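PDB 7D2A: AlyQ from Persicobacter sp. CCB-QB2, which binds uronic acid sugars of alginate, including a 4,5-unsaturated uronic acid, through its family 32 carbohydrate-binding module. Local coordinates for residues S17-G21 / N22-N26. Residues are numbered along the deposited sequence; the frame is centred on the assembly and turned at random.
With CA (calcium ion), chain C; MAW (4-deoxy-alpha-L-erythro-hex-4-enopyranuronic acid), chain B.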
ATOM      1  N   SER A  17      -3.791  -3.010  10.448  1.00 11.52           N
ATOM      2  CA  SER A  17      -3.387  -3.752  11.668  1.00 11.94           C
ATOM      3  C   SER A  17      -3.287  -2.820  12.880  1.00 13.41           C
ATOM      4  O   SER A  17      -3.482  -3.309  13.995  1.00 14.97           O
ATOM      5  CB  SER A  17      -2.137  -4.511  11.441  1.00 13.85           C
ATOM      6  OG  SER A  17      -1.066  -3.685  11.056  1.00 13.71           O
ATOM      7  N   ALA A  18      -2.882  -1.569  12.665  1.00 13.38           N
ATOM      8  CA  ALA A  18      -2.601  -0.576  13.717  1.00 13.02           C
ATOM      9  C   ALA A  18      -2.450   0.762  13.026  1.00 12.20           C
ATOM     10  O   ALA A  18      -2.273   0.824  11.775  1.00 12.55           O
ATOM     11  CB  ALA A  18      -1.343  -0.936  14.452  1.00 16.42           C
ATOM     12  N   HIS A  19      -2.571   1.829  13.804  1.00 13.13           N
ATOM     13  CA  HIS A  19      -2.180   3.177  13.355  1.00 12.42           C
ATOM     14  C   HIS A  19      -1.935   4.036  14.587  1.00 13.79           C
ATOM     15  O   HIS A  19      -2.370   3.670  15.659  1.00 16.14           O
ATOM     16  CB  HIS A  19      -3.265   3.784  12.469  1.00 12.94           C
ATOM     17  CG  HIS A  19      -4.501   4.137  13.218  1.00 13.34           C
ATOM     18  ND1 HIS A  19      -4.582   5.274  14.033  1.00 16.58           N
ATOM     19  CD2 HIS A  19      -5.679   3.474  13.387  1.00 13.47           C
ATOM     20  CE1 HIS A  19      -5.781   5.317  14.585  1.00 17.05           C
ATOM     21  NE2 HIS A  19      -6.505   4.221  14.212  1.00 13.45           N
ATOM     22  N   ASP A  20      -1.210   5.120  14.408  1.00 13.84           N
ATOM     23  CA  ASP A  20      -0.812   5.994  15.538  1.00 14.31           C
ATOM     24  C   ASP A  20      -1.588   7.300  15.514  1.00 15.99           C
ATOM     25  O   ASP A  20      -1.123   8.235  16.171  1.00 15.77           O
ATOM     26  CB  ASP A  20       0.671   6.283  15.430  1.00 13.86           C
ATOM     27  CG  ASP A  20       1.037   7.295  14.376  1.00 16.14           C
ATOM     28  OD1 ASP A  20       0.240   7.451  13.445  1.00 14.17           O
ATOM     29  OD2 ASP A  20       2.150   7.895  14.495  1.00 16.24           O
ATOM     30  N   GLY A  21      -2.747   7.360  14.882  1.00 14.12           N
ATOM     31  CA  GLY A  21      -3.541   8.581  14.754  1.00 14.03           C
ATOM     32  C   GLY A  21      -3.468   9.112  13.344  1.00 13.54           C
ATOM     33  O   GLY A  21      -4.353   9.872  12.963  1.00 14.55           O
ATOM     34  N   ASN A  22      -2.441   8.665  12.592  1.00 13.01           N
ATOM     35  CA  ASN A  22      -2.296   8.885  11.133  1.00 12.90           C
ATOM     36  C   ASN A  22      -3.098   7.757  10.485  1.00 11.77           C
ATOM     37  O   ASN A  22      -2.627   6.664  10.438  1.00 12.21           O
ATOM     38  CB  ASN A  22      -0.840   8.967  10.696  1.00 11.73           C
ATOM     39  CG  ASN A  22      -0.208  10.217  11.270  1.00 13.63           C
ATOM     40  OD1 ASN A  22      -0.464  11.330  10.809  1.00 13.21           O
ATOM     41  ND2 ASN A  22       0.642  10.018  12.262  1.00 15.68           N
ATOM     42  N   LEU A  23      -4.339   8.034  10.142  1.00 12.35           N
ATOM     43  CA  LEU A  23      -5.357   7.002   9.865  1.00 12.17           C
ATOM     44  C   LEU A  23      -5.084   6.291   8.537  1.00 11.18           C
ATOM     45  O   LEU A  23      -4.745   6.912   7.549  1.00 11.22           O
ATOM     46  CB  LEU A  23      -6.754   7.624   9.846  1.00 13.63           C
ATOM     47  CG  LEU A  23      -7.231   8.115  11.198  1.00 14.69           C
ATOM     48  CD1 LEU A  23      -8.565   8.798  10.979  1.00 15.80           C
ATOM     49  CD2 LEU A  23      -7.289   6.962  12.144  1.00 15.04           C
ATOM     50  N   PRO A  24      -5.589   5.048   8.421  1.00 11.06           N
ATOM     51  CA  PRO A  24      -5.511   4.301   7.159  1.00 11.68           C
ATOM     52  C   PRO A  24      -6.069   5.053   5.953  1.00 11.07           C
ATOM     53  O   PRO A  24      -5.462   5.083   4.859  1.00 12.29           O
ATOM     54  CB  PRO A  24      -6.263   3.029   7.521  1.00 11.94           C
ATOM     55  CG  PRO A  24      -5.920   2.799   8.957  1.00 11.50           C
ATOM     56  CD  PRO A  24      -6.040   4.184   9.525  1.00 11.66           C
ATOM     57  N   GLU A  25      -7.210   5.710   6.157  1.00 12.86           N
ATOM     58  CA  GLU A  25      -7.942   6.443   5.094  0.50 12.70           C
ATOM     59  C   GLU A  25      -7.141   7.640   4.592  1.00 11.21           C
ATOM     60  O   GLU A  25      -7.463   8.133   3.538  1.00 11.33           O
ATOM     61  CB  GLU A  25      -9.308   6.919   5.598  0.50 15.23           C
ATOM     62  CG  GLU A  25      -9.280   8.204   6.409  0.50 15.68           C
ATOM     63  CD  GLU A  25     -10.605   8.554   7.083  0.50 17.66           C
ATOM     64  OE1 GLU A  25     -11.696   8.467   6.419  0.50 20.86           O
ATOM     65  OE2 GLU A  25     -10.562   8.819   8.255  0.50 16.18           O
ATOM     66  N   ASN A  26      -6.100   8.050   5.303  1.00 10.33           N
ATOM     67  CA  ASN A  26      -5.264   9.144   4.787  1.00 10.21           C
ATOM     68  C   ASN A  26      -4.539   8.737   3.490  1.00 10.62           C
ATOM     69  O   ASN A  26      -3.965   9.585   2.789  1.00 12.41           O
ATOM     70  CB  ASN A  26      -4.247   9.604   5.815  1.00 10.18           C
ATOM     71  CG  ASN A  26      -4.883  10.373   6.953  1.00 12.46           C
ATOM     72  OD1 ASN A  26      -6.083  10.706   6.949  1.00 15.25           O
ATOM     73  ND2 ASN A  26      -4.057  10.641   7.937  1.00 14.10           N
TER
HETATM   74 CA    CA C 401      -2.653  11.146   1.934  1.00 12.07          CA
HETATM   75  C1  MAW B   2       7.280   8.744  14.000  1.00 19.57           C
HETATM   76  C2  MAW B   2       5.940   9.362  13.960  1.00 17.55           C
HETATM   77  O2  MAW B   2       5.935  10.717  13.427  1.00 20.91           O
HETATM   78  C3  MAW B   2       5.060   8.427  13.086  1.00 18.42           C
HETATM   79  O3  MAW B   2       3.853   9.064  12.710  1.00 16.27           O
HETATM   80  C4  MAW B   2       5.859   8.006  11.842  1.00 19.10           C
HETATM   81  C5  MAW B   2       7.134   8.261  11.679  1.00 18.02           C
HETATM   82  O5  MAW B   2       7.906   8.922  12.719  1.00 19.81           O
HETATM   83  C6  MAW B   2       7.909   7.878  10.535  1.00 17.16           C
HETATM   84  O6A MAW B   2       9.152   8.147  10.554  1.00 16.45           O
HETATM   85  O6B MAW B   2       7.382   7.235   9.550  1.00 14.68           O
HETATM   86  O   HOH W   1      -5.078  11.177  10.567  1.00 18.21           O
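Asp-20 and Asn-22 close an Asx turn in the loop between strands 13-16 and 36-39 of the CBM32 beta-sandwich, and both line the glycan pocket. Asp-20 OD1 accepts two bonds from the same face of the carboxylate: Asn-22 ND2 on the syn side at 2.9 Å and the backbone N of Asn-22 on the anti side at 3.1 Å. Both donors stand off the carboxylate plane, the backbone N by 33°. Asn-22 turns its CG opposite the carbonyl carbon (chi1 -67°). Its amide plane is 42° from that of the carboxylate. This double grip probably fixes the carboxylate's rotation for sugar binding, with Arg-35, Arg-68, Asn-121 and Ser-125 holding the same sugar.

Leu-23 is packed just as closely, its CD2 pressed over one face of the His-19 ring in a CH-pi contact, 3.6 Å from the centroid. The solvent side holds exposed His-19 and Gly-21, where ND1 accepts the Gly-21 N-H almost in the ring plane. A water there links Gly-21 O, Leu-23 N and Asn-26 ND2, tying the turn to the 3-10 segment that begins at Pro-24, whose Asn-26 O binds calcium at 2.2 Å. At the pocket, the O3 hydroxyl of the unsaturated uronic acid donates to Asp-20 OD2 at 2.7 Å.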